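Local coordinates for protein acetylxylan esterase (Geobacillus stearothermophilus, PDB 5BN1) that removes acetyl side groups from the xylose units of xylan and xylo-oligosaccharides as a serine esterase of the GDSL (SGNH) family, working as a ring-shaped homooctamer, at residues D14-C19 with A198-L203; D93-Y98 with D191-S196; F137-N142 with E178-L183; P146-M151 with D171-F176. The protein carries 1 engineered substitution. All blocks are in the same frame, centred on the assembly; numbering follows the deposited sequence.

Contact 1 (D14-C19 with A198-L203); sequences DSITDC and AGHMIL
The imidazole of H200 is the flat group of this contact, and I16 and C19 approach it in different ways. I16 O lies at its edge in the ring plane, facing NE2, and the two form a weak hydrogen bond of 3.4 Å with an N-H...O angle of 157°. C19 SG arrives obliquely, 4.1 Å from the ring centroid and 47° off the normal; its nearest ring atom is H200 NE2, at 3.4 Å. The ring reaches this far because CG stands anti to the carbonyl carbon (chi1 -83°), which turns the side chain across to the short helix 15-18. That helix carries S15, the inferred nucleophile of the GDSL esterase, and follows strand 8-13, so the contact ties the nucleophile turn to helix 197-211. D14 caps the turn: its OD1 accepts from I16 N at 3.1 Å, on the anti side of the carboxylate and somewhat out of its plane. Alongside this polar pair, I16 CG2 meets L203 CD1 at 3.5 Å, closer than ordinary carbon packing, with the side chains crossing at about a right angle. S15 OG hydrogen-bonds to H194, the inferred charge-relay histidine, whose side chain also touches that of I16.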
loop_
_atom_site.group_PDB
_atom_site.type_symbol
_atom_site.label_atom_id
_atom_site.label_comp_id
_atom_site.label_asym_id
_atom_site.label_seq_id
_atom_site.Cartn_x
_atom_site.Cartn_y
_atom_site.Cartn_z
ATOM N N ASP A 14 -9.521 -0.537 -27.843
ATOM C CA ASP A 14 -9.672 0.264 -26.595
ATOM C C ASP A 14 -9.721 -0.631 -25.341
ATOM O O ASP A 14 -9.209 -1.703 -25.376
ATOM C CB ASP A 14 -10.865 1.176 -26.801
ATOM C CG ASP A 14 -12.102 0.451 -27.091
ATOM O OD1 ASP A 14 -12.278 -0.708 -26.651
ATOM O OD2 ASP A 14 -12.943 0.951 -27.855
ATOM N N SER A 15 -10.395 -0.128 -24.313
ATOM C CA SER A 15 -10.457 -0.950 -23.086
ATOM C C SER A 15 -11.064 -2.304 -23.258
ATOM O O SER A 15 -10.701 -3.258 -22.567
ATOM C CB SER A 15 -11.253 -0.277 -21.959
ATOM O OG SER A 15 -12.579 0.035 -22.435
ATOM N N ILE A 16 -11.973 -2.485 -24.177
ATOM C CA ILE A 16 -12.673 -3.782 -24.396
ATOM C C ILE A 16 -11.625 -4.790 -24.792
ATOM O O ILE A 16 -11.750 -5.974 -24.484
ATOM C CB ILE A 16 -13.863 -3.639 -25.381
ATOM C CG1 ILE A 16 -14.809 -2.533 -24.942
ATOM C CG2 ILE A 16 -14.575 -5.006 -25.494
ATOM C CD1 ILE A 16 -15.361 -2.621 -23.562
ATOM N N THR A 17 -10.670 -4.348 -25.609
ATOM C CA THR A 17 -9.569 -5.137 -26.077
ATOM C C THR A 17 -8.506 -5.287 -24.969
ATOM O O THR A 17 -8.069 -6.417 -24.667
ATOM C CB THR A 17 -9.006 -4.622 -27.437
ATOM O OG1 THR A 17 -10.083 -4.672 -28.345
ATOM C CG2 THR A 17 -7.841 -5.505 -27.917
ATOM N N ASP A 18 -8.061 -4.168 -24.414
ATOM C CA ASP A 18 -7.025 -4.051 -23.362
ATOM C C ASP A 18 -7.250 -5.049 -22.205
ATOM O O ASP A 18 -6.502 -6.026 -22.023
ATOM C CB ASP A 18 -7.012 -2.592 -22.932
ATOM C CG ASP A 18 -5.947 -2.252 -21.898
ATOM O OD1 ASP A 18 -5.410 -3.163 -21.290
ATOM O OD2 ASP A 18 -5.658 -1.056 -21.710
ATOM N N CYS A 19 -8.374 -4.794 -21.491
ATOM C CA CYS A 19 -8.776 -5.631 -20.353
ATOM C C CYS A 19 -7.576 -5.842 -19.402
ATOM O O CYS A 19 -7.434 -6.961 -18.899
ATOM C CB CYS A 19 -9.356 -6.890 -20.730
ATOM S SG CYS A 19 -10.978 -6.659 -21.464
ATOM N N ALA A 198 -19.752 -12.657 -19.303
ATOM C CA ALA A 198 -20.703 -13.070 -20.307
ATOM C C ALA A 198 -20.601 -12.187 -21.564
ATOM O O ALA A 198 -20.647 -12.739 -22.672
ATOM C CB ALA A 198 -22.128 -13.009 -19.795
ATOM N N GLY A 199 -20.492 -10.903 -21.393
ATOM C CA GLY A 199 -20.303 -10.019 -22.537
ATOM C C GLY A 199 -19.060 -10.262 -23.277
ATOM O O GLY A 199 -19.050 -10.246 -24.542
ATOM N N HIS A 200 -17.976 -10.547 -22.562
ATOM C CA HIS A 200 -16.692 -10.900 -23.216
ATOM C C HIS A 200 -16.842 -12.220 -23.931
ATOM O O HIS A 200 -16.171 -12.454 -24.965
ATOM C CB HIS A 200 -15.540 -10.808 -22.249
ATOM C CG HIS A 200 -15.041 -9.397 -22.120
ATOM N ND1 HIS A 200 -15.389 -8.458 -21.151
ATOM C CD2 HIS A 200 -14.267 -8.740 -22.960
ATOM C CE1 HIS A 200 -14.764 -7.297 -21.416
ATOM N NE2 HIS A 200 -14.064 -7.493 -22.536
ATOM N N MET A 201 -17.631 -13.156 -23.393
ATOM C CA MET A 201 -17.904 -14.400 -24.066
ATOM C C MET A 201 -18.669 -14.176 -25.343
ATOM O O MET A 201 -18.424 -14.838 -26.349
ATOM C CB MET A 201 -18.677 -15.422 -23.201
ATOM C CG MET A 201 -17.750 -15.988 -22.170
ATOM S SD MET A 201 -16.448 -17.111 -22.855
ATOM C CE MET A 201 -15.869 -17.441 -21.170
ATOM N N ILE A 202 -19.654 -13.305 -25.310
ATOM C CA ILE A 202 -20.423 -12.896 -26.561
ATOM C C ILE A 202 -19.422 -12.444 -27.611
ATOM O O ILE A 202 -19.507 -12.867 -28.787
ATOM C CB ILE A 202 -21.479 -11.860 -26.213
ATOM C CG1 ILE A 202 -22.613 -12.437 -25.395
ATOM C CG2 ILE A 202 -22.017 -11.193 -27.516
ATOM C CD1 ILE A 202 -23.466 -11.369 -24.719
ATOM N N LEU A 203 -18.536 -11.564 -27.236
ATOM C CA LEU A 203 -17.494 -11.054 -28.136
ATOM C C LEU A 203 -16.612 -12.156 -28.642
ATOM O O LEU A 203 -16.327 -12.251 -29.829
ATOM C CB LEU A 203 -16.680 -9.953 -27.538
ATOM C CG LEU A 203 -17.395 -8.641 -27.207
ATOM C CD1 LEU A 203 -16.560 -7.752 -26.312
ATOM C CD2 LEU A 203 -17.632 -7.914 -28.551
#

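Contact 2 (D93-Y98 with D191-S196); sequences DVWRQY and DRVHPS
W95 reaches V193, D191 and H194 with its indole. From CB, the CG bond runs anti to the backbone N (chi1 -156°), which directs the ring system toward the 191-196 loop. At the five-membered ring, NE1 has a weak hydrogen bond of 3.3 Å to a water that donates in turn to D191 O. The six-membered ring does most of the touching: V193 CG2 sits over its face, 3.7 Å from the centroid and 10° off the normal, a CH-pi contact, while R96 NH1 lies above the opposite face, displaced toward the rim. At the far edge, near the ring plane, CH2 is 3.9 Å from D191 OD2 and CZ3 is 3.8 Å from H194 CE1. The indole thus borders the inferred charge relay. There H194 ND1 donates to D191 OD2 at 2.7 Å with an N-H...O angle of 169°, on the syn side of the carboxylate. D191 OD1 accepts from V193 N, an Asx turn, and from H194 N, completing an Asx motif; the two bonds hold the carboxylate in place. W95 stacks on W190 of a neighbouring subunit and touches M147 of helix 146-165, so helix 91-99 joins the loop preceding helix 197-211 beside a subunit interface.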
loop_
_atom_site.group_PDB
_atom_site.type_symbol
_atom_site.label_atom_id
_atom_site.label_comp_id
_atom_site.label_asym_id
_atom_site.label_seq_id
_atom_site.Cartn_x
_atom_site.Cartn_y
_atom_site.Cartn_z
ATOM N N ASP A 93 -14.777 6.952 -29.800
ATOM C CA ASP A 93 -15.013 7.931 -30.852
ATOM C C ASP A 93 -16.403 8.491 -30.752
ATOM O O ASP A 93 -16.633 9.702 -30.960
ATOM C CB ASP A 93 -14.762 7.267 -32.184
ATOM C CG ASP A 93 -13.445 6.555 -32.269
ATOM O OD1 ASP A 93 -13.184 5.575 -31.453
ATOM O OD2 ASP A 93 -12.552 6.865 -33.112
ATOM N N VAL A 94 -17.385 7.642 -30.478
ATOM C CA VAL A 94 -18.760 7.906 -30.269
ATOM C C VAL A 94 -19.003 8.435 -28.845
ATOM O O VAL A 94 -19.693 9.418 -28.649
ATOM C CB VAL A 94 -19.614 6.690 -30.577
ATOM C CG1 VAL A 94 -21.028 6.924 -30.240
ATOM C CG2 VAL A 94 -19.468 6.320 -32.083
ATOM N N TRP A 95 -18.589 7.639 -27.868
ATOM C CA TRP A 95 -19.001 7.911 -26.460
ATOM C C TRP A 95 -18.679 9.320 -26.049
ATOM O O TRP A 95 -19.492 9.941 -25.378
ATOM C CB TRP A 95 -18.331 6.910 -25.548
ATOM C CG TRP A 95 -19.014 6.658 -24.224
ATOM C CD1 TRP A 95 -20.234 7.078 -23.812
ATOM C CD2 TRP A 95 -18.578 5.663 -23.278
ATOM N NE1 TRP A 95 -20.544 6.518 -22.569
ATOM C CE2 TRP A 95 -19.543 5.640 -22.234
ATOM C CE3 TRP A 95 -17.440 4.908 -23.181
ATOM C CZ2 TRP A 95 -19.404 4.726 -21.157
ATOM C CZ3 TRP A 95 -17.270 4.073 -22.094
ATOM C CH2 TRP A 95 -18.278 4.009 -21.111
ATOM N N ARG A 96 -17.498 9.806 -26.385
ATOM C CA ARG A 96 -17.141 11.178 -26.043
ATOM C C ARG A 96 -18.115 12.233 -26.438
ATOM O O ARG A 96 -18.302 13.279 -25.794
ATOM C CB ARG A 96 -15.712 11.513 -26.438
ATOM C CG ARG A 96 -14.615 10.707 -25.831
ATOM C CD ARG A 96 -14.433 10.871 -24.321
ATOM N NE ARG A 96 -15.348 9.966 -23.623
ATOM C CZ ARG A 96 -15.166 8.664 -23.471
ATOM N NH1 ARG A 96 -16.097 7.943 -22.811
ATOM N NH2 ARG A 96 -14.149 8.010 -24.031
ATOM N N GLN A 97 -18.749 12.024 -27.605
ATOM C CA GLN A 97 -19.751 12.923 -28.112
ATOM C C GLN A 97 -20.962 13.103 -27.197
ATOM O O GLN A 97 -21.701 14.054 -27.231
ATOM C CB GLN A 97 -20.236 12.542 -29.526
ATOM C CG GLN A 97 -19.115 12.395 -30.526
ATOM C CD GLN A 97 -19.527 11.915 -31.876
ATOM O OE1 GLN A 97 -20.577 12.423 -32.428
ATOM N NE2 GLN A 97 -18.769 11.022 -32.464
ATOM N N TYR A 98 -21.223 12.002 -26.428
ATOM C CA TYR A 98 -22.341 11.909 -25.519
ATOM C C TYR A 98 -21.972 12.104 -24.036
ATOM O O TYR A 98 -22.829 12.710 -23.352
ATOM C CB TYR A 98 -23.028 10.505 -25.733
ATOM C CG TYR A 98 -23.698 10.461 -27.111
ATOM C CD1 TYR A 98 -24.893 11.073 -27.308
ATOM C CD2 TYR A 98 -23.097 9.797 -28.178
ATOM C CE1 TYR A 98 -25.520 11.111 -28.551
ATOM C CE2 TYR A 98 -23.684 9.852 -29.406
ATOM C CZ TYR A 98 -24.854 10.485 -29.573
ATOM O OH TYR A 98 -25.501 10.595 -30.826
ATOM N N ASP A 191 -22.649 0.301 -17.543
ATOM C CA ASP A 191 -22.449 1.552 -18.308
ATOM C C ASP A 191 -22.715 1.282 -19.811
ATOM O O ASP A 191 -22.470 2.220 -20.577
ATOM C CB ASP A 191 -21.014 2.048 -18.081
ATOM C CG ASP A 191 -19.947 1.174 -18.573
ATOM O OD1 ASP A 191 -20.178 0.176 -19.318
ATOM O OD2 ASP A 191 -18.742 1.439 -18.204
ATOM N N ARG A 192 -23.247 0.144 -20.177
ATOM C CA ARG A 192 -23.542 -0.191 -21.561
ATOM C C ARG A 192 -22.351 -0.354 -22.423
ATOM O O ARG A 192 -22.592 -0.473 -23.669
ATOM C CB ARG A 192 -24.688 0.686 -22.158
ATOM C CG ARG A 192 -26.010 0.561 -21.414
ATOM C CD ARG A 192 -27.099 1.443 -21.976
ATOM N NE ARG A 192 -26.953 2.838 -21.463
ATOM C CZ ARG A 192 -27.604 3.898 -21.959
ATOM N NH1 ARG A 192 -28.497 3.678 -22.883
ATOM N NH2 ARG A 192 -27.440 5.113 -21.498
ATOM N N VAL A 193 -21.155 -0.376 -21.907
ATOM C CA VAL A 193 -19.948 -0.533 -22.668
ATOM C C VAL A 193 -19.098 -1.674 -22.166
ATOM O O VAL A 193 -18.709 -2.549 -22.934
ATOM C CB VAL A 193 -19.169 0.754 -22.717
ATOM C CG1 VAL A 193 -17.789 0.549 -23.320
ATOM C CG2 VAL A 193 -19.998 1.793 -23.506
ATOM N N HIS A 194 -18.722 -1.662 -20.867
ATOM C CA HIS A 194 -17.779 -2.563 -20.284
ATOM C C HIS A 194 -18.533 -3.750 -19.692
ATOM O O HIS A 194 -19.185 -3.586 -18.640
ATOM C CB HIS A 194 -17.024 -1.881 -19.170
ATOM C CG HIS A 194 -16.185 -0.742 -19.670
ATOM N ND1 HIS A 194 -16.554 0.537 -19.548
ATOM C CD2 HIS A 194 -15.011 -0.754 -20.362
ATOM C CE1 HIS A 194 -15.602 1.322 -20.027
ATOM N NE2 HIS A 194 -14.702 0.563 -20.595
ATOM N N PRO A 195 -18.487 -4.894 -20.324
ATOM C CA PRO A 195 -19.333 -5.975 -19.910
ATOM C C PRO A 195 -18.714 -6.979 -18.915
ATOM O O PRO A 195 -17.521 -6.947 -18.673
ATOM C CB PRO A 195 -19.718 -6.681 -21.198
ATOM C CG PRO A 195 -18.535 -6.570 -21.934
ATOM C CD PRO A 195 -17.820 -5.248 -21.594
ATOM N N SER A 196 -19.627 -7.752 -18.380
ATOM C CA SER A 196 -19.265 -8.894 -17.545
ATOM C C SER A 196 -18.500 -9.934 -18.370
ATOM O O SER A 196 -18.349 -9.880 -19.640
ATOM C CB SER A 196 -20.481 -9.674 -17.072
ATOM O OG SER A 196 -21.324 -10.093 -18.083
HETATM O O HOH W 1 -23.223 4.978 -21.359
#

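Contact 3 (F137-N142 with E178-L183); sequences FYIEGN and EVLKTL
I139 is the first residue of 137-142 to touch L180, its CG2 lying 3.9 Å from L180 CD2, with the two side chains crossing at about a right angle. I139 is the centre of an inverse gamma turn, which bends the chain at this point. At E140 the backbone takes over: its N is 3.6 Å from L180 CD1, while its side chain sets off away from 178-183. G141 follows, its N at 3.9 Å from the same methyl, so CD1 rests against two successive backbone nitrogens and CD2 against isoleucine. L180 branches at CG; with CG anti to the carbonyl carbon (chi1 -68°) the fork faces the loop. At N142 the backbone N donates to E140 OE2 at 2.9 Å, using the anti lone pair, so the E140 carboxylate folds back onto the backbone two residues on. The other oxygen, OE1, forms a salt bridge with R192. This is apolar packing of one leucine against a loop: the connection from strand 130-134 to helix 146-165 lies beside helix 172-180.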
loop_
_atom_site.group_PDB
_atom_site.type_symbol
_atom_site.label_atom_id
_atom_site.label_comp_id
_atom_site.label_asym_id
_atom_site.label_seq_id
_atom_site.Cartn_x
_atom_site.Cartn_y
_atom_site.Cartn_z
ATOM N N PHE A 137 -19.671 -1.363 -30.539
ATOM C CA PHE A 137 -20.967 -1.760 -30.113
ATOM C C PHE A 137 -21.405 -0.861 -28.926
ATOM O O PHE A 137 -20.564 -0.190 -28.326
ATOM C CB PHE A 137 -20.976 -3.266 -29.612
ATOM C CG PHE A 137 -20.074 -3.563 -28.451
ATOM C CD1 PHE A 137 -20.557 -3.288 -27.187
ATOM C CD2 PHE A 137 -18.793 -4.024 -28.615
ATOM C CE1 PHE A 137 -19.692 -3.478 -26.091
ATOM C CE2 PHE A 137 -17.947 -4.207 -27.572
ATOM C CZ PHE A 137 -18.381 -3.900 -26.310
ATOM N N TYR A 138 -22.692 -0.964 -28.659
ATOM C CA TYR A 138 -23.286 -0.274 -27.490
ATOM C C TYR A 138 -24.328 -1.189 -26.983
ATOM O O TYR A 138 -25.208 -1.638 -27.743
ATOM C CB TYR A 138 -23.792 1.095 -27.833
ATOM C CG TYR A 138 -24.190 1.970 -26.666
ATOM C CD1 TYR A 138 -23.291 2.221 -25.654
ATOM C CD2 TYR A 138 -25.401 2.625 -26.645
ATOM C CE1 TYR A 138 -23.588 3.063 -24.621
ATOM C CE2 TYR A 138 -25.707 3.473 -25.576
ATOM C CZ TYR A 138 -24.790 3.701 -24.607
ATOM O OH TYR A 138 -25.139 4.608 -23.599
ATOM N N ILE A 139 -24.238 -1.533 -25.670
ATOM C CA ILE A 139 -25.126 -2.558 -25.177
ATOM C C ILE A 139 -26.435 -1.921 -24.759
ATOM O O ILE A 139 -26.695 -1.503 -23.622
ATOM C CB ILE A 139 -24.433 -3.339 -24.008
ATOM C CG1 ILE A 139 -23.126 -3.892 -24.460
ATOM C CG2 ILE A 139 -25.408 -4.430 -23.464
ATOM C CD1 ILE A 139 -22.262 -4.538 -23.367
ATOM N N GLU A 140 -27.334 -1.754 -25.754
ATOM C CA GLU A 140 -28.552 -0.970 -25.637
ATOM C C GLU A 140 -29.467 -1.470 -26.756
ATOM O O GLU A 140 -29.014 -1.436 -27.921
ATOM C CB GLU A 140 -28.239 0.572 -25.858
ATOM C CG GLU A 140 -29.477 1.389 -26.003
ATOM C CD GLU A 140 -30.458 1.201 -24.894
ATOM O OE1 GLU A 140 -30.097 1.447 -23.683
ATOM O OE2 GLU A 140 -31.635 0.749 -25.149
ATOM N N GLY A 141 -30.616 -2.047 -26.460
ATOM C CA GLY A 141 -31.478 -2.634 -27.483
ATOM C C GLY A 141 -32.369 -1.656 -28.191
ATOM O O GLY A 141 -32.914 -2.013 -29.263
ATOM N N ASN A 142 -32.496 -0.456 -27.684
ATOM C CA ASN A 142 -33.334 0.584 -28.376
ATOM C C ASN A 142 -32.537 1.260 -29.453
ATOM O O ASN A 142 -31.654 2.072 -29.186
ATOM C CB ASN A 142 -33.931 1.577 -27.414
ATOM C CG ASN A 142 -34.764 2.661 -28.097
ATOM O OD1 ASN A 142 -35.093 2.510 -29.273
ATOM N ND2 ASN A 142 -35.010 3.746 -27.415
ATOM N N GLU A 178 -28.789 -9.940 -30.119
ATOM C CA GLU A 178 -29.514 -11.255 -29.889
ATOM C C GLU A 178 -29.737 -11.493 -28.394
ATOM O O GLU A 178 -30.843 -11.803 -27.957
ATOM C CB GLU A 178 -28.714 -12.306 -30.507
ATOM C CG GLU A 178 -29.317 -13.715 -30.239
ATOM C CD GLU A 178 -30.686 -13.982 -30.905
ATOM O OE1 GLU A 178 -31.139 -13.288 -31.916
ATOM O OE2 GLU A 178 -31.308 -14.953 -30.326
ATOM N N VAL A 179 -28.726 -11.188 -27.604
ATOM C CA VAL A 179 -28.890 -11.407 -26.142
ATOM C C VAL A 179 -29.858 -10.398 -25.501
ATOM O O VAL A 179 -30.516 -10.648 -24.505
ATOM C CB VAL A 179 -27.503 -11.433 -25.480
ATOM C CG1 VAL A 179 -27.609 -11.578 -23.976
ATOM C CG2 VAL A 179 -26.671 -12.588 -26.056
ATOM N N LEU A 180 -29.826 -9.173 -26.037
ATOM C CA LEU A 180 -30.698 -8.097 -25.583
ATOM C C LEU A 180 -32.176 -8.342 -25.863
ATOM O O LEU A 180 -33.047 -7.672 -25.273
ATOM C CB LEU A 180 -30.200 -6.782 -26.169
ATOM C CG LEU A 180 -28.860 -6.286 -25.643
ATOM C CD1 LEU A 180 -28.332 -5.164 -26.535
ATOM C CD2 LEU A 180 -29.005 -5.771 -24.210
ATOM N N LYS A 181 -32.478 -9.403 -26.652
ATOM C CA LYS A 181 -33.874 -9.839 -26.704
ATOM C C LYS A 181 -34.347 -10.391 -25.389
ATOM O O LYS A 181 -35.584 -10.409 -25.145
ATOM C CB LYS A 181 -34.065 -10.872 -27.788
ATOM C CG LYS A 181 -33.806 -10.258 -29.165
ATOM C CD LYS A 181 -34.080 -11.297 -30.271
ATOM C CE LYS A 181 -33.618 -10.841 -31.624
ATOM N NZ LYS A 181 -33.479 -12.026 -32.527
ATOM N N THR A 182 -33.428 -10.840 -24.529
ATOM C CA THR A 182 -33.696 -11.472 -23.285
ATOM C C THR A 182 -33.340 -10.594 -22.083
ATOM O O THR A 182 -34.113 -10.476 -21.163
ATOM C CB THR A 182 -32.966 -12.777 -23.195
ATOM O OG1 THR A 182 -33.410 -13.659 -24.246
ATOM C CG2 THR A 182 -33.139 -13.518 -21.856
ATOM N N LEU A 183 -32.162 -10.001 -22.093
ATOM C CA LEU A 183 -31.604 -9.338 -20.960
ATOM C C LEU A 183 -31.627 -7.801 -21.156
ATOM O O LEU A 183 -31.423 -7.311 -22.254
ATOM C CB LEU A 183 -30.150 -9.664 -20.711
ATOM C CG LEU A 183 -29.799 -11.161 -20.456
ATOM C CD1 LEU A 183 -28.263 -11.335 -20.298
ATOM C CD2 LEU A 183 -30.553 -11.593 -19.250
#

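Contact 4 (P146-M151 with D171-F176); sequences PMRRTM and DTQAAF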
loop_
_atom_site.group_PDB
_atom_site.type_symbol
_atom_site.label_atom_id
_atom_site.label_comp_id
_atom_site.label_asym_id
_atom_site.label_seq_id
_atom_site.Cartn_x
_atom_site.Cartn_y
_atom_site.Cartn_z
ATOM N N PRO A 146 -30.026 7.718 -28.767
ATOM C CA PRO A 146 -29.113 8.424 -29.609
ATOM C C PRO A 146 -27.755 7.860 -29.792
ATOM O O PRO A 146 -27.155 7.808 -30.862
ATOM C CB PRO A 146 -29.025 9.829 -28.934
ATOM C CG PRO A 146 -30.302 9.999 -28.271
ATOM C CD PRO A 146 -30.739 8.601 -27.844
ATOM N N MET A 147 -27.154 7.344 -28.700
ATOM C CA MET A 147 -25.786 6.834 -28.787
ATOM C C MET A 147 -25.823 5.445 -29.525
ATOM O O MET A 147 -24.868 5.165 -30.239
ATOM C CB MET A 147 -25.112 6.680 -27.410
ATOM C CG MET A 147 -23.752 6.124 -27.535
ATOM S SD MET A 147 -22.755 6.389 -26.033
ATOM C CE MET A 147 -21.438 5.264 -26.341
ATOM N N ARG A 148 -26.860 4.639 -29.310
ATOM C CA ARG A 148 -26.966 3.436 -30.058
ATOM C C ARG A 148 -27.048 3.679 -31.583
ATOM O O ARG A 148 -26.413 3.014 -32.368
ATOM C CB ARG A 148 -28.192 2.613 -29.594
ATOM C CG ARG A 148 -28.501 1.370 -30.442
ATOM C CD ARG A 148 -27.479 0.270 -30.475
ATOM N NE ARG A 148 -27.679 -0.632 -31.653
ATOM C CZ ARG A 148 -28.693 -1.460 -31.745
ATOM N NH1 ARG A 148 -29.441 -1.791 -30.731
ATOM N NH2 ARG A 148 -28.893 -2.011 -32.969
ATOM N N ARG A 149 -27.862 4.690 -31.896
ATOM C CA ARG A 149 -28.028 5.067 -33.339
ATOM C C ARG A 149 -26.748 5.499 -33.945
ATOM O O ARG A 149 -26.344 5.068 -35.049
ATOM C CB ARG A 149 -29.112 6.088 -33.445
ATOM C CG ARG A 149 -29.425 6.493 -34.875
ATOM C CD ARG A 149 -30.698 7.378 -34.829
ATOM N NE ARG A 149 -30.543 8.621 -34.083
ATOM C CZ ARG A 149 -31.350 9.172 -33.098
ATOM N NH1 ARG A 149 -32.501 8.633 -32.609
ATOM N NH2 ARG A 149 -30.984 10.354 -32.574
ATOM N N THR A 150 -25.991 6.352 -33.235
ATOM C CA THR A 150 -24.681 6.697 -33.687
ATOM C C THR A 150 -23.737 5.582 -33.883
ATOM O O THR A 150 -22.983 5.387 -34.804
ATOM C CB THR A 150 -24.130 7.909 -32.868
ATOM O OG1 THR A 150 -25.064 9.008 -32.863
ATOM C CG2 THR A 150 -22.786 8.332 -33.267
ATOM N N MET A 151 -23.708 4.727 -32.822
ATOM C CA MET A 151 -22.839 3.609 -32.885
ATOM C C MET A 151 -23.111 2.693 -34.116
ATOM O O MET A 151 -22.182 2.217 -34.722
ATOM C CB MET A 151 -22.954 2.765 -31.569
ATOM C CG MET A 151 -21.761 1.931 -31.292
ATOM S SD MET A 151 -20.238 2.797 -30.873
ATOM C CE MET A 151 -20.702 3.230 -29.195
ATOM N N ASP A 171 -19.665 -8.421 -36.643
ATOM C CA ASP A 171 -20.724 -7.536 -36.248
ATOM C C ASP A 171 -21.001 -7.799 -34.725
ATOM O O ASP A 171 -21.827 -8.615 -34.375
ATOM C CB ASP A 171 -21.970 -7.673 -37.062
ATOM C CG ASP A 171 -22.965 -6.645 -36.787
ATOM O OD1 ASP A 171 -22.897 -5.862 -35.723
ATOM O OD2 ASP A 171 -23.930 -6.386 -37.615
ATOM N N THR A 172 -20.294 -7.028 -33.902
ATOM C CA THR A 172 -20.428 -7.250 -32.409
ATOM C C THR A 172 -21.730 -6.744 -31.982
ATOM O O THR A 172 -22.298 -7.166 -30.993
ATOM C CB THR A 172 -19.254 -6.592 -31.688
ATOM O OG1 THR A 172 -19.301 -5.187 -31.965
ATOM C CG2 THR A 172 -17.952 -7.174 -32.068
ATOM N N GLN A 173 -22.303 -5.694 -32.599
ATOM C CA GLN A 173 -23.614 -5.226 -32.239
ATOM C C GLN A 173 -24.653 -6.275 -32.425
ATOM O O GLN A 173 -25.474 -6.442 -31.585
ATOM C CB GLN A 173 -24.038 -3.936 -33.021
ATOM C CG GLN A 173 -25.265 -3.302 -32.468
ATOM C CD GLN A 173 -25.091 -2.773 -31.067
ATOM O OE1 GLN A 173 -25.945 -3.129 -30.134
ATOM N NE2 GLN A 173 -24.150 -1.996 -30.882
ATOM N N ALA A 174 -24.657 -6.949 -33.583
ATOM C CA ALA A 174 -25.646 -7.968 -33.809
ATOM C C ALA A 174 -25.505 -9.095 -32.771
ATOM O O ALA A 174 -26.566 -9.584 -32.365
ATOM C CB ALA A 174 -25.407 -8.591 -35.173
ATOM N N ALA A 175 -24.287 -9.344 -32.336
ATOM C CA ALA A 175 -24.046 -10.424 -31.315
ATOM C C ALA A 175 -24.730 -9.999 -30.003
ATOM O O ALA A 175 -25.466 -10.775 -29.365
ATOM C CB ALA A 175 -22.607 -10.671 -31.164
ATOM N N PHE A 176 -24.556 -8.727 -29.621
ATOM C CA PHE A 176 -25.257 -8.258 -28.398
ATOM C C PHE A 176 -26.760 -8.161 -28.573
ATOM O O PHE A 176 -27.536 -8.402 -27.703
ATOM C CB PHE A 176 -24.697 -6.953 -27.914
ATOM C CG PHE A 176 -23.394 -7.088 -27.159
ATOM C CD1 PHE A 176 -23.429 -7.643 -25.850
ATOM C CD2 PHE A 176 -22.217 -6.672 -27.667
ATOM C CE1 PHE A 176 -22.266 -7.778 -25.190
ATOM C CE2 PHE A 176 -21.046 -6.791 -26.993
ATOM C CZ PHE A 176 -21.076 -7.447 -25.731
#
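R148 and Q173 bury nearly all the surface of this contact, meeting from opposite directions between helices 146-165 and 172-180. Their flat ends are stacked: the guanidinium and amide planes are 2° apart, and the amide end of Q173 lies over one face of the guanidinium, offset toward its rim. R148 NE is 3.4 Å from Q173 CD. Both side chains leave the backbone with CG anti to N, at chi1 173° for R148 and -169° for Q173, and both then bend at chi2, which brings the two planes face to face. At the start of the same helix as Q173, D171 is the N-cap: its OD1 accepts from A174 N at 3.0 Å, the donor lying well above the carboxylate plane. The strongest polar partners of R148 lie outside the pair: NE forms a salt bridge with D152, and NH1 donates to E140 O. With the guanidinium edges bonded in this way, its face is the surface offered to the amide. The chemistry is therefore that of buried planar polar groups in parallel stacking, with the cationic charge probably offset chiefly by D152.

How the contacts relate
Contact 1 closes the longest loop; contact 2 is nested within it, contact 3 within contact 2, and contact 4 within contact 3. Centres lie 9 Å apart for contacts 3 and 4, and 15 Å apart for contact 1 and either of these. Contacts 3 and 4 share helix 172-180, which is followed in the chain by helix 197-211 of contact 1. The inferred triad bridges the first two: S15 belongs to contact 1, D191 and H194 to contact 2. R192 then links contact 2 to contact 3 through I139 N and E140. The active-site segments are thus joined to helices 146-165 and 172-180, which stand before and after strand 168-170 in the chain, and contacts 2 to 4 also reach a neighbouring subunit.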